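EscN (Escherichia coli O127:H6, PDB 2OBL) is a type III secretion system protein of the ATP synthase alpha/beta family, represented here by a C-terminal fragment with a P-loop nucleotide-binding fold. Local coordinates at residues A[55-60]-A[93-98]; A[288-293]-A[312-317]. The protein carries 1 engineered substitution. One frame throughout, in Å; residues are numbered along the deposited sequence.

Contact 1 of 2, residues A[55-60]-A[93-98]; sequences FILGVR and NGASAD
Residues 55-58 and 94-97 run nearly antiparallel, their end-to-end directions 155° apart, and the closest pair of alpha carbons is Leu57 CA and Ala95 CA, 3.9 Å apart. Segment 93-98 holds the last helical residues and the helix-to-strand turn of a beta-alpha-beta unit in the P-loop fold: helix 84-94, which follows the probable Walker A loop, connects the parallel strands 73-78 and 99-105. Segment 55-60 links strand 54-55 to helix 60-65. One hydrogen bond joins the two, from Ser96 N to Ile56 O at 2.8 Å, with a fairly straight N-H...O angle of 161°. The same carbonyl oxygen receives a CA-H...O contact from Ala95 CA at 3.2 Å, so two successive residues converge on it. Beyond this point Gly58 and Gly94 face each other, and the absence of side chains lets their main chains approach closely.

The phenylalanine ring carries much of the apolar contact. With CG of Phe55 anti to the backbone N (chi1 -178°), the ring reaches the turn, where CZ meets Ala97 CB at its edge, 4.2 Å away, and Ala95 CB obliquely at 4.1 Å. Leu57 starts away from the turn, yet its CD2 still comes within 4.4 Å of Ala95 CB; its side chain also touches Ile91 of helix 84-94. Leu163 of strand 161-167 touches Phe55, Ala95 and Ala97, tying this patch to the central sheet. Asp63 OD1 accepts from Leu57 N and OD2 from Gly58 N. On the more open side, Ser96 OG rests 3.7 Å from Ile56 CB.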
# COMPACT_ATOMS: atom_id res chain seq x y z
N PHE A 55 4.64 0.61 -11.90
CA PHE A 55 3.28 0.90 -11.47
C PHE A 55 3.32 2.25 -10.78
O PHE A 55 3.94 2.40 -9.73
CB PHE A 55 2.76 -0.17 -10.51
CG PHE A 55 1.35 0.06 -10.06
CD1 PHE A 55 0.28 -0.33 -10.86
CD2 PHE A 55 1.09 0.67 -8.85
CE1 PHE A 55 -1.04 -0.11 -10.44
CE2 PHE A 55 -0.22 0.89 -8.43
CZ PHE A 55 -1.28 0.51 -9.23
N ILE A 56 2.68 3.23 -11.41
CA ILE A 56 2.77 4.61 -10.95
C ILE A 56 1.73 4.89 -9.86
O ILE A 56 0.55 4.58 -10.02
CB ILE A 56 2.60 5.58 -12.16
CG1 ILE A 56 3.64 5.27 -13.23
CG2 ILE A 56 2.72 7.04 -11.73
CD1 ILE A 56 3.28 5.81 -14.61
N LEU A 57 2.18 5.45 -8.74
CA LEU A 57 1.28 5.75 -7.62
C LEU A 57 0.82 7.21 -7.59
O LEU A 57 -0.19 7.55 -6.97
CB LEU A 57 1.97 5.42 -6.29
CG LEU A 57 2.31 3.95 -6.00
CD1 LEU A 57 2.73 3.79 -4.54
CD2 LEU A 57 1.14 3.05 -6.31
N GLY A 58 1.60 8.08 -8.23
CA GLY A 58 1.34 9.51 -8.15
C GLY A 58 1.83 10.07 -6.83
O GLY A 58 1.27 11.04 -6.31
N VAL A 59 2.86 9.44 -6.27
CA VAL A 59 3.52 9.91 -5.06
C VAL A 59 5.00 10.03 -5.41
O VAL A 59 5.67 9.03 -5.68
CB VAL A 59 3.34 8.92 -3.88
CG1 VAL A 59 4.07 9.43 -2.64
CG2 VAL A 59 1.87 8.71 -3.58
N ARG A 60 5.51 11.26 -5.43
CA ARG A 60 6.88 11.51 -5.88
C ARG A 60 7.94 10.69 -5.16
O ARG A 60 8.83 10.14 -5.79
CB ARG A 60 7.24 13.00 -5.78
CG ARG A 60 6.53 13.86 -6.81
CD ARG A 60 7.17 15.25 -6.88
NE ARG A 60 7.06 15.95 -5.60
CZ ARG A 60 6.16 16.90 -5.34
NH1 ARG A 60 5.28 17.25 -6.27
NH2 ARG A 60 6.13 17.47 -4.14
N ASN A 93 -6.09 8.07 -5.64
CA ASN A 93 -6.42 9.15 -6.57
C ASN A 93 -5.37 9.34 -7.66
O ASN A 93 -5.66 9.86 -8.73
CB ASN A 93 -6.63 10.45 -5.81
CG ASN A 93 -7.85 10.41 -4.92
OD1 ASN A 93 -8.82 9.72 -5.22
ND2 ASN A 93 -7.82 11.16 -3.83
N GLY A 94 -4.14 8.91 -7.37
CA GLY A 94 -3.02 9.14 -8.26
C GLY A 94 -2.57 7.92 -9.04
O GLY A 94 -1.90 8.07 -10.06
N ALA A 95 -2.92 6.73 -8.58
CA ALA A 95 -2.35 5.50 -9.15
C ALA A 95 -2.82 5.20 -10.57
O ALA A 95 -3.96 5.51 -10.95
CB ALA A 95 -2.62 4.29 -8.24
N SER A 96 -1.93 4.60 -11.36
CA SER A 96 -2.29 4.19 -12.72
C SER A 96 -2.98 2.82 -12.71
O SER A 96 -2.43 1.83 -13.19
CB SER A 96 -1.06 4.17 -13.62
OG SER A 96 -0.66 5.50 -13.92
N ALA A 97 -4.18 2.79 -12.16
CA ALA A 97 -4.95 1.56 -12.08
C ALA A 97 -6.29 1.78 -12.77
O ALA A 97 -6.86 2.86 -12.68
CB ALA A 97 -5.18 1.17 -10.62
N ASP A 98 -6.76 0.75 -13.47
CA ASP A 98 -8.05 0.80 -14.17
C ASP A 98 -9.18 0.65 -13.15
O ASP A 98 -10.25 1.25 -13.29
CB ASP A 98 -8.15 -0.35 -15.17
CG ASP A 98 -7.13 -0.25 -16.29
OD1 ASP A 98 -6.75 0.88 -16.65
OD2 ASP A 98 -6.73 -1.31 -16.81

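Contact 2 of 2, residues A[288-293]-A[312-317]; sequences IATYKN and DKAIKN
Thr290, the last residue of helix 275-290, opens the contact by laying its OG1 against the methyl of Ala314, 3.6 Å from Ala314 CB. The touch is van der Waals; the polar partner of OG1 is Lys286 O, one turn back in the same helix. With chi1 at 61° OG1 sits between the backbone N and the carbonyl carbon, a position from which it reaches Lys286 O.

Tyr291 is the first residue to leave helical backbone angles, and it makes the broadest contact of this segment. Its CB meets Ala314 CB at 4.1 Å; Ala314 points toward the segment and is buried beneath it. Farther along, Tyr291 CD1 approaches Ala314 O obliquely at 3.6 Å, and the same ring carbon lies 3.7 Å from Ile315 CD1. The two side chains cross at about a right angle, the isoleucine's terminal methyl touching the CD1-CE1 side of the ring. Arg318 of helix 318-325 also touches Tyr291.

Lys292 contributes mainly backbone, for its side chain leads away from helix 309-316. Ile315 CD1 is modelled 3.0 Å from Lys292 O, too close for a relaxed methyl-oxygen contact, and the exact value is doubtful. Pro294, just beyond the segment, adds to the cover over Ile315.

No hydrogen bond crosses between the two segments. Nearby, Lys313 forms a salt bridge with Glu283, a second tie between the same helices. The arrangement is a helix C-terminus and its exit turn packed on the flank of another helix, within the helical C-terminal domain of the EscN family.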
# COMPACT_ATOMS: atom_id res chain seq x y z
N ILE A 288 19.75 12.46 1.11
CA ILE A 288 18.80 12.45 2.23
C ILE A 288 19.44 11.91 3.51
O ILE A 288 19.27 12.47 4.59
CB ILE A 288 17.55 11.62 1.90
CG1 ILE A 288 16.71 12.33 0.84
CG2 ILE A 288 16.71 11.37 3.16
CD1 ILE A 288 15.55 11.48 0.29
N ALA A 289 20.19 10.81 3.38
CA ALA A 289 20.81 10.17 4.54
C ALA A 289 21.93 11.01 5.15
O ALA A 289 22.13 11.00 6.37
CB ALA A 289 21.33 8.79 4.17
N THR A 290 22.66 11.74 4.31
CA THR A 290 23.84 12.46 4.77
C THR A 290 23.54 13.87 5.29
O THR A 290 24.40 14.50 5.91
CB THR A 290 24.96 12.51 3.69
OG1 THR A 290 24.48 13.20 2.53
CG2 THR A 290 25.39 11.10 3.29
N TYR A 291 22.34 14.37 5.04
CA TYR A 291 22.00 15.75 5.41
C TYR A 291 22.05 15.99 6.92
O TYR A 291 21.61 15.17 7.72
CB TYR A 291 20.63 16.17 4.87
CG TYR A 291 20.17 17.50 5.44
CD1 TYR A 291 20.58 18.70 4.88
CD2 TYR A 291 19.34 17.55 6.55
CE1 TYR A 291 20.17 19.92 5.40
CE2 TYR A 291 18.92 18.76 7.09
CZ TYR A 291 19.34 19.94 6.51
OH TYR A 291 18.93 21.15 7.03
N LYS A 292 22.60 17.15 7.29
CA LYS A 292 22.66 17.58 8.68
C LYS A 292 22.32 19.07 8.80
O LYS A 292 22.89 19.90 8.10
CB LYS A 292 24.06 17.32 9.26
CG LYS A 292 24.38 15.86 9.50
CD LYS A 292 25.74 15.71 10.17
CE LYS A 292 25.75 16.34 11.56
NZ LYS A 292 26.94 15.92 12.35
N ASN A 293 21.39 19.39 9.69
CA ASN A 293 20.99 20.76 9.97
C ASN A 293 22.21 21.70 10.06
O ASN A 293 23.09 21.48 10.88
CB ASN A 293 20.19 20.80 11.28
CG ASN A 293 19.71 22.20 11.65
OD1 ASN A 293 19.98 23.17 10.94
ND2 ASN A 293 18.99 22.30 12.76
N ASP A 312 28.32 18.42 1.67
CA ASP A 312 28.14 19.78 1.15
C ASP A 312 26.97 19.85 0.17
O ASP A 312 26.18 20.80 0.20
CB ASP A 312 29.43 20.28 0.48
CG ASP A 312 30.61 20.31 1.44
OD1 ASP A 312 30.38 20.44 2.66
OD2 ASP A 312 31.76 20.19 0.97
N LYS A 313 26.88 18.85 -0.70
CA LYS A 313 25.80 18.78 -1.69
C LYS A 313 24.44 18.60 -1.01
O LYS A 313 23.44 19.16 -1.45
CB LYS A 313 26.05 17.62 -2.64
CG LYS A 313 25.20 17.67 -3.89
CD LYS A 313 25.60 16.59 -4.87
CE LYS A 313 24.88 16.75 -6.18
NZ LYS A 313 25.25 15.68 -7.14
N ALA A 314 24.43 17.83 0.07
CA ALA A 314 23.20 17.55 0.81
C ALA A 314 22.55 18.81 1.35
O ALA A 314 21.32 18.95 1.32
CB ALA A 314 23.49 16.58 1.95
N ILE A 315 23.37 19.74 1.85
CA ILE A 315 22.85 20.99 2.38
C ILE A 315 22.39 21.88 1.24
O ILE A 315 21.32 22.49 1.30
CB ILE A 315 23.93 21.75 3.19
CG1 ILE A 315 24.70 20.79 4.11
CG2 ILE A 315 23.30 22.90 3.98
CD1 ILE A 315 23.89 20.27 5.29
N LYS A 316 23.21 21.94 0.20
CA LYS A 316 22.92 22.74 -0.97
C LYS A 316 21.62 22.29 -1.63
O LYS A 316 20.87 23.12 -2.16
CB LYS A 316 24.08 22.62 -1.97
CG LYS A 316 23.98 23.51 -3.19
CD LYS A 316 25.00 23.10 -4.22
CE LYS A 316 26.34 22.80 -3.58
NZ LYS A 316 27.28 22.14 -4.54
N ASN A 317 21.35 20.99 -1.60
CA ASN A 317 20.20 20.42 -2.29
C ASN A 317 18.99 20.15 -1.39
O ASN A 317 17.96 19.67 -1.86
CB ASN A 317 20.59 19.16 -3.07
CG ASN A 317 21.40 19.47 -4.32
OD1 ASN A 317 21.69 18.58 -5.12
ND2 ASN A 317 21.77 20.73 -4.49

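The two contacts share no element and belong to different parts of the protein: 55-60 with 93-98 to the nucleotide-binding domain, 288-293 with 312-317 to the EscN C-terminal domain. Their centres are 29 Å apart and their nearest atoms about 9 Å, without touching. Contact 1, 11 Å from the chain centre, is partly buried beside the central sheet; contact 2, 29 Å from that centre, is a surface contact of a helix end and its exit turn with another helix. Each uses residues at the end of a helix and an aromatic ring that meets alanine or isoleucine methyls at its edge or obliquely. Their polar chemistry differs: contact 1 has a main-chain hydrogen bond, whereas contact 2 relies on van der Waals packing.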